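Local coordinates for protein 4-hydroxy-3-methylbut-2-enyl diphosphate reductase, apicoplast (Plasmodium falciparum, PDB 4N7B) that reduces (E)-4-hydroxy-3-methylbut-2-enyl diphosphate at an iron-sulfur cluster to a mixture of isopentenyl and dimethylallyl diphosphate, the last step of the MEP pathway of isoprenoid precursor synthesis, at residues Val380-Thr383 / Thr384-Met387; Ser411-Tyr414 / Ala415-Asn418; Ser440-Asn443 / Ala444-Val448. All blocks are in the same frame, centred on the assembly; numbering follows the deposited sequence.

Overall arrangement
All three contacts are local turns or helix starts that converge on one active site. Contacts 1 and 2 lie about 8 Å apart between centres and both reach the iron-sulfur cluster: contact 2 supplies one of the iron ligands, Cys413, and contact 1 brings Thr383 beside a sulfide. A probable hydrogen bond between Cys413 N and Thr383 O, 3.1 Å, ties them together directly. Contact 3, at the start of helix 442-452, holds a sulfate in the probable diphosphate site. Its centre is about 11 Å from that of contact 1, where Thr384 OG1 packs 3.6 Å from Ser442 OG. Contacts 2 and 3 do not touch, their centres about 13 Å and nearest atoms about 4 Å apart; segment 380-387 touches both.

Contact 1 of 3, residues Val380-Thr383 / Thr384-Met387; sequences VTQT and TLSM. With F3S (Fe3-s4 cluster), chain B.
Thr384 meets Gln382 through its hydroxyl: Gln382 NE2 gives a weak hydrogen bond to Thr384 OG1, 3.3 Å long and bent to 140° at the hydrogen. Gln382 CG is anti to its backbone N (chi1 -168°) and the chain continues extended, which carries the amide across to the threonine. The amide is held at its other end too, since OE1 accepts from Tyr340 N. The Thr384 methyl turns the other way, with CG2 3.5 Å from Thr383 OG1. Thr383 OG1 is hydrogen-bonded to Glu345, the proton donor by similarity, and stands 3.4 Å from sulfide S4 of the cluster.

Residues Gln382 to Leu385 form a type I beta turn directly after strand 377-381, at the C-terminal end of an inner strand of a parallel sheet, where the loop reaches the cluster and the site that by similarity binds the substrate.

Leu385 folds back against the residues before the turn, and its two methyls divide the work: CD1 lies 3.8 Å from Thr381 CB, while CD2 rests 3.7 Å from Gln382 CB and also near Gln382 OE1. The Leu385 and Gln382 side chains cross at about a right angle. Thr381 OG1 donates to Gln382 O at 2.9 Å, from 50° above the carbonyl plane. Ser386 then N-caps helix 387-400, its hydroxyl accepting from Asp389 N.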
loop_
_atom_site.group_PDB
_atom_site.type_symbol
_atom_site.label_atom_id
_atom_site.label_comp_id
_atom_site.label_asym_id
_atom_site.label_seq_id
_atom_site.Cartn_x
_atom_site.Cartn_y
_atom_site.Cartn_z
ATOM N N VAL A 380 12.706 -10.783 2.434
ATOM C CA VAL A 380 12.093 -9.697 1.733
ATOM C C VAL A 380 10.781 -9.484 2.490
ATOM O O VAL A 380 10.370 -10.373 3.246
ATOM C CB VAL A 380 11.949 -10.139 0.258
ATOM C CG1 VAL A 380 10.517 -10.193 -0.187
ATOM C CG2 VAL A 380 12.797 -9.281 -0.622
ATOM N N THR A 381 10.120 -8.336 2.331
ATOM C CA THR A 381 8.877 -8.100 3.059
ATOM C C THR A 381 7.821 -7.434 2.193
ATOM O O THR A 381 8.119 -6.804 1.174
ATOM C CB THR A 381 9.076 -7.239 4.351
ATOM O OG1 THR A 381 9.122 -5.845 4.039
ATOM C CG2 THR A 381 10.345 -7.612 5.066
ATOM N N GLN A 382 6.578 -7.586 2.619
ATOM C CA GLN A 382 5.477 -6.756 2.155
ATOM C C GLN A 382 5.840 -5.278 2.360
ATOM O O GLN A 382 6.413 -4.900 3.385
ATOM C CB GLN A 382 4.231 -7.110 2.963
ATOM C CG GLN A 382 2.920 -6.570 2.440
ATOM C CD GLN A 382 1.743 -7.140 3.201
ATOM O OE1 GLN A 382 1.843 -8.215 3.775
ATOM N NE2 GLN A 382 0.633 -6.419 3.230
ATOM N N THR A 383 5.477 -4.434 1.402
ATOM C CA THR A 383 5.904 -3.028 1.411
ATOM C C THR A 383 5.226 -2.182 2.470
ATOM O O THR A 383 5.726 -1.118 2.821
ATOM C CB THR A 383 5.618 -2.347 0.063
ATOM O OG1 THR A 383 4.203 -2.339 -0.188
ATOM C CG2 THR A 383 6.309 -3.072 -1.051
ATOM N N THR A 384 4.096 -2.658 2.982
ATOM C CA THR A 384 3.221 -1.866 3.833
ATOM C C THR A 384 3.108 -2.362 5.284
ATOM O O THR A 384 2.170 -2.006 5.986
ATOM C CB THR A 384 1.812 -1.875 3.257
ATOM O OG1 THR A 384 1.446 -3.225 2.958
ATOM C CG2 THR A 384 1.743 -1.034 1.981
ATOM N N LEU A 385 4.072 -3.143 5.754
ATOM C CA LEU A 385 4.010 -3.668 7.112
ATOM C C LEU A 385 4.128 -2.567 8.180
ATOM O O LEU A 385 4.550 -1.442 7.908
ATOM C CB LEU A 385 5.129 -4.687 7.319
ATOM C CG LEU A 385 5.031 -5.938 6.440
ATOM C CD1 LEU A 385 6.136 -6.902 6.811
ATOM C CD2 LEU A 385 3.660 -6.596 6.593
ATOM N N SER A 386 3.712 -2.900 9.392
ATOM C CA SER A 386 4.095 -2.160 10.575
ATOM C C SER A 386 5.595 -2.286 10.727
ATOM O O SER A 386 6.126 -3.393 10.686
ATOM C CB SER A 386 3.448 -2.797 11.803
ATOM O OG SER A 386 4.150 -2.417 12.969
ATOM N N MET A 387 6.289 -1.172 10.898
ATOM C CA MET A 387 7.732 -1.219 11.099
ATOM C C MET A 387 8.050 -1.923 12.402
ATOM O O MET A 387 9.085 -2.558 12.525
ATOM C CB MET A 387 8.321 0.185 11.120
ATOM C CG MET A 387 8.203 0.905 9.793
ATOM S SD MET A 387 9.217 2.397 9.747
ATOM C CE MET A 387 8.285 3.474 10.756
HETATM FE FE1 F3S B . 2.497 3.383 -2.323
HETATM FE FE3 F3S B . 4.206 1.867 -3.748
HETATM FE FE4 F3S B . 4.429 2.120 -1.082
HETATM S S1 F3S B . 2.008 1.906 -3.866
HETATM S S2 F3S B . 2.367 2.441 -0.309
HETATM S S3 F3S B . 4.682 3.684 -2.624
HETATM S S4 F3S B . 4.763 0.304 -2.276
#

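Contact 2 of 3, residues Ser411-Tyr414 / Ala415-Asn418; sequences SICY and ATTN. With F3S (Fe3-s4 cluster), chain B.
Cys413 grips both the cluster and the helix start: its SG binds iron FE4 at 2.3 Å and accepts from Thr416 N at 3.5 Å, with a 160° angle at the hydrogen. Cys413 is thus the N-cap residue of helix 414-427, and its sulfur makes the capping bond. SG sits between the backbone N and the carbonyl carbon (chi1 72°), a torsion that lets it face the cluster and the helix amide together.

The tight part lies around this end. Thr417 N reaches Cys413 O in a nearly straight bond of 3.0 Å (176°). Ala415 CB stands 4.0 Å from the Tyr414 ring centroid, a CH-pi contact over one face; Tyr414 CE1 comes within 3.8 Å of sulfide S3, and the ring hydroxyl is bonded to Lys232 N.

Toward solvent, where Ile412, Thr417 and Asn418 are only partly buried, Ile412 CG2 meets Thr416 CG2 at 3.7 Å, the side chains crossing at about a right angle, and a water joins Ile412 O to Thr417 OG1. Asn418 directs its amide to Glu515, with ND2 at the edge of the Tyr414 ring.

Chemically, an N-H donated to the metal-bound sulfur at a helix N-terminus would be expected to stabilise the thiolate's negative charge and may tune the cluster's redox potential.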
loop_
_atom_site.group_PDB
_atom_site.type_symbol
_atom_site.label_atom_id
_atom_site.label_comp_id
_atom_site.label_asym_id
_atom_site.label_seq_id
_atom_site.Cartn_x
_atom_site.Cartn_y
_atom_site.Cartn_z
ATOM N N SER A 411 12.530 -3.411 2.249
ATOM C CA SER A 411 11.368 -3.654 1.386
ATOM C C SER A 411 10.212 -2.733 1.763
ATOM O O SER A 411 9.339 -2.441 0.932
ATOM C CB SER A 411 10.906 -5.117 1.500
ATOM O OG SER A 411 11.975 -6.005 1.231
ATOM N N ILE A 412 10.160 -2.303 3.022
ATOM C CA ILE A 412 9.083 -1.411 3.447
ATOM C C ILE A 412 9.318 -0.052 2.786
ATOM O O ILE A 412 10.395 0.534 2.947
ATOM C CB ILE A 412 9.036 -1.276 4.977
ATOM C CG1 ILE A 412 8.605 -2.603 5.607
ATOM C CG2 ILE A 412 8.059 -0.183 5.388
ATOM C CD1 ILE A 412 8.565 -2.553 7.091
ATOM N N CYS A 413 8.329 0.449 2.036
ATOM C CA CYS A 413 8.523 1.639 1.179
ATOM C C CYS A 413 8.556 2.979 1.940
ATOM O O CYS A 413 8.146 3.083 3.105
ATOM C CB CYS A 413 7.427 1.696 0.111
ATOM S SG CYS A 413 5.804 2.142 0.748
ATOM N N TYR A 414 9.028 4.005 1.241
ATOM C CA TYR A 414 9.250 5.312 1.819
ATOM C C TYR A 414 7.924 5.848 2.373
ATOM O O TYR A 414 7.901 6.528 3.405
ATOM C CB TYR A 414 9.852 6.272 0.745
ATOM C CG TYR A 414 8.803 6.769 -0.198
ATOM C CD1 TYR A 414 8.314 5.955 -1.219
ATOM C CD2 TYR A 414 8.235 8.026 -0.027
ATOM C CE1 TYR A 414 7.306 6.404 -2.053
ATOM C CE2 TYR A 414 7.239 8.479 -0.855
ATOM C CZ TYR A 414 6.775 7.673 -1.859
ATOM O OH TYR A 414 5.779 8.135 -2.670
ATOM N N ALA A 415 6.812 5.537 1.701
ATOM C CA ALA A 415 5.519 6.132 2.077
ATOM C C ALA A 415 4.992 5.535 3.364
ATOM O O ALA A 415 4.461 6.241 4.228
ATOM C CB ALA A 415 4.496 5.968 0.959
ATOM N N THR A 416 5.164 4.229 3.503
ATOM C CA THR A 416 4.764 3.510 4.715
ATOM C C THR A 416 5.611 4.000 5.909
ATOM O O THR A 416 5.099 4.414 6.963
ATOM C CB THR A 416 4.960 2.038 4.471
ATOM O OG1 THR A 416 4.077 1.625 3.417
ATOM C CG2 THR A 416 4.688 1.217 5.719
ATOM N N THR A 417 6.917 4.011 5.708
ATOM C CA THR A 417 7.851 4.474 6.733
ATOM C C THR A 417 7.517 5.909 7.159
ATOM O O THR A 417 7.418 6.233 8.340
ATOM C CB THR A 417 9.297 4.466 6.173
ATOM O OG1 THR A 417 9.688 3.122 5.909
ATOM C CG2 THR A 417 10.273 5.104 7.150
ATOM N N ASN A 418 7.353 6.775 6.177
ATOM C CA ASN A 418 7.129 8.171 6.451
ATOM C C ASN A 418 5.819 8.408 7.170
ATOM O O ASN A 418 5.748 9.227 8.088
ATOM C CB ASN A 418 7.130 8.977 5.152
ATOM C CG ASN A 418 8.509 9.121 4.543
ATOM O OD1 ASN A 418 9.516 8.801 5.159
ATOM N ND2 ASN A 418 8.556 9.660 3.324
HETATM FE FE1 F3S B . 2.497 3.383 -2.323
HETATM FE FE3 F3S B . 4.206 1.867 -3.748
HETATM FE FE4 F3S B . 4.429 2.120 -1.082
HETATM S S1 F3S B . 2.008 1.906 -3.866
HETATM S S2 F3S B . 2.367 2.441 -0.309
HETATM S S3 F3S B . 4.682 3.684 -2.624
HETATM S S4 F3S B . 4.763 0.304 -2.276
HETATM O O HOH W 1 11.599 2.981 3.837
#

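Contact 3 of 3, residues Ser440-Asn443 / Ala444-Val448; sequences SSSN and AKKLV. With SO4 (sulfate ion), chain C.
Ser441 caps the helix that follows it: Ala444 N donates to Ser441 OG at 3.2 Å (164°), and Lys445 N donates to Ser441 O at 3.1 Å. OG is anti to the backbone N (chi1 162°), which brings the hydroxyl to the amide of Ala444. Three further N-H groups from this start grip a sulfate. Ser442 N gives to sulfate O3 at 2.8 Å (167°), whereas sulfate O4 receives two bonds, from Asn443 N at 2.9 Å and from Asn443 ND2 at 3.0 Å. The amide of Asn443 is fixed at its other end by Ala484 N, which donates to OD1, presenting its NH2 to the anion. His260 and His343 are also hydrogen-bonded to the sulfate.

This is an anion site at the N-terminus of helix 442-452, the helix of a beta-alpha-beta unit between strands 432-436 and 458-461. Helix-start N-H groups without an acceptor inside the helix, and the helix dipole, would be expected to attract a negative group. By similarity Ser441, Ser442 and Asn443 bind the substrate and both products, and the sulfate, probably from the crystallisation liquor, may mark the diphosphate pocket.

Outside the polar shell, Ala444 CB packs 3.9 Å from Ser441 CB. Lys446 CG comes 3.2 Å from Ser442 O before the chain bends toward Tyr340, whose OH bonds NZ. Leu447 CG lies 3.4 Å from Asn443 O.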
loop_
_atom_site.group_PDB
_atom_site.type_symbol
_atom_site.label_atom_id
_atom_site.label_comp_id
_atom_site.label_asym_id
_atom_site.label_seq_id
_atom_site.Cartn_x
_atom_site.Cartn_y
_atom_site.Cartn_z
ATOM N N SER A 440 -9.890 -2.174 3.718
ATOM C CA SER A 440 -9.230 -3.114 2.814
ATOM C C SER A 440 -7.745 -2.753 2.642
ATOM O O SER A 440 -6.999 -3.496 2.022
ATOM C CB SER A 440 -9.922 -3.112 1.449
ATOM O OG SER A 440 -9.782 -1.838 0.816
ATOM N N SER A 441 -7.319 -1.606 3.174
ATOM C CA SER A 441 -5.926 -1.179 3.037
ATOM C C SER A 441 -5.035 -1.555 4.221
ATOM O O SER A 441 -5.245 -1.095 5.351
ATOM C CB SER A 441 -5.831 0.332 2.845
ATOM O OG SER A 441 -4.503 0.746 3.123
ATOM N N SER A 442 -3.999 -2.342 3.954
ATOM C CA SER A 442 -3.118 -2.796 5.018
ATOM C C SER A 442 -2.368 -1.628 5.666
ATOM O O SER A 442 -2.304 -1.543 6.892
ATOM C CB SER A 442 -2.152 -3.875 4.496
ATOM O OG SER A 442 -1.057 -4.062 5.380
ATOM N N ASN A 443 -1.811 -0.715 4.876
ATOM C CA ASN A 443 -1.019 0.357 5.476
ATOM C C ASN A 443 -1.888 1.280 6.335
ATOM O O ASN A 443 -1.411 1.845 7.319
ATOM C CB ASN A 443 -0.217 1.158 4.424
ATOM C CG ASN A 443 -1.066 2.173 3.688
ATOM O OD1 ASN A 443 -1.233 3.302 4.141
ATOM N ND2 ASN A 443 -1.599 1.782 2.541
ATOM N N ALA A 444 -3.153 1.460 5.956
ATOM C CA ALA A 444 -4.094 2.204 6.799
ATOM C C ALA A 444 -4.218 1.493 8.143
ATOM O O ALA A 444 -4.069 2.101 9.208
ATOM C CB ALA A 444 -5.471 2.300 6.138
ATOM N N LYS A 445 -4.473 0.190 8.097
ATOM C CA LYS A 445 -4.645 -0.562 9.329
ATOM C C LYS A 445 -3.388 -0.502 10.174
ATOM O O LYS A 445 -3.469 -0.469 11.405
ATOM C CB LYS A 445 -5.040 -2.006 9.024
ATOM C CG LYS A 445 -6.510 -2.111 8.619
ATOM C CD LYS A 445 -6.938 -3.542 8.346
ATOM C CE LYS A 445 -6.350 -4.056 7.058
ATOM N NZ LYS A 445 -6.974 -5.363 6.685
ATOM N N LYS A 446 -2.224 -0.446 9.527
ATOM C CA LYS A 446 -0.965 -0.417 10.278
ATOM C C LYS A 446 -0.731 0.953 10.907
ATOM O O LYS A 446 0.002 1.075 11.897
ATOM C CB LYS A 446 0.225 -0.859 9.413
ATOM C CG LYS A 446 0.067 -2.266 8.840
ATOM C CD LYS A 446 -0.135 -3.290 9.950
ATOM C CE LYS A 446 -0.811 -4.566 9.434
ATOM N NZ LYS A 446 -1.298 -5.429 10.586
ATOM N N LEU A 447 -1.371 1.985 10.367
ATOM C CA LEU A 447 -1.255 3.305 10.986
ATOM C C LEU A 447 -2.028 3.282 12.293
ATOM O O LEU A 447 -1.536 3.718 13.330
ATOM C CB LEU A 447 -1.796 4.396 10.069
ATOM C CG LEU A 447 -0.854 4.795 8.942
ATOM C CD1 LEU A 447 -1.560 5.751 8.002
ATOM C CD2 LEU A 447 0.388 5.436 9.493
ATOM N N VAL A 448 -3.250 2.780 12.242
ATOM C CA VAL A 448 -4.051 2.653 13.453
ATOM C C VAL A 448 -3.274 1.874 14.514
ATOM O O VAL A 448 -3.213 2.253 15.692
ATOM C CB VAL A 448 -5.350 1.904 13.158
ATOM C CG1 VAL A 448 -5.972 1.321 14.455
ATOM C CG2 VAL A 448 -6.310 2.814 12.465
HETATM S S SO4 C . -2.345 -1.767 0.829
HETATM O O1 SO4 C . -1.403 -2.376 -0.100
HETATM O O2 SO4 C . -3.145 -0.752 0.136
HETATM O O3 SO4 C . -3.209 -2.837 1.322
HETATM O O4 SO4 C . -1.679 -1.139 1.984
#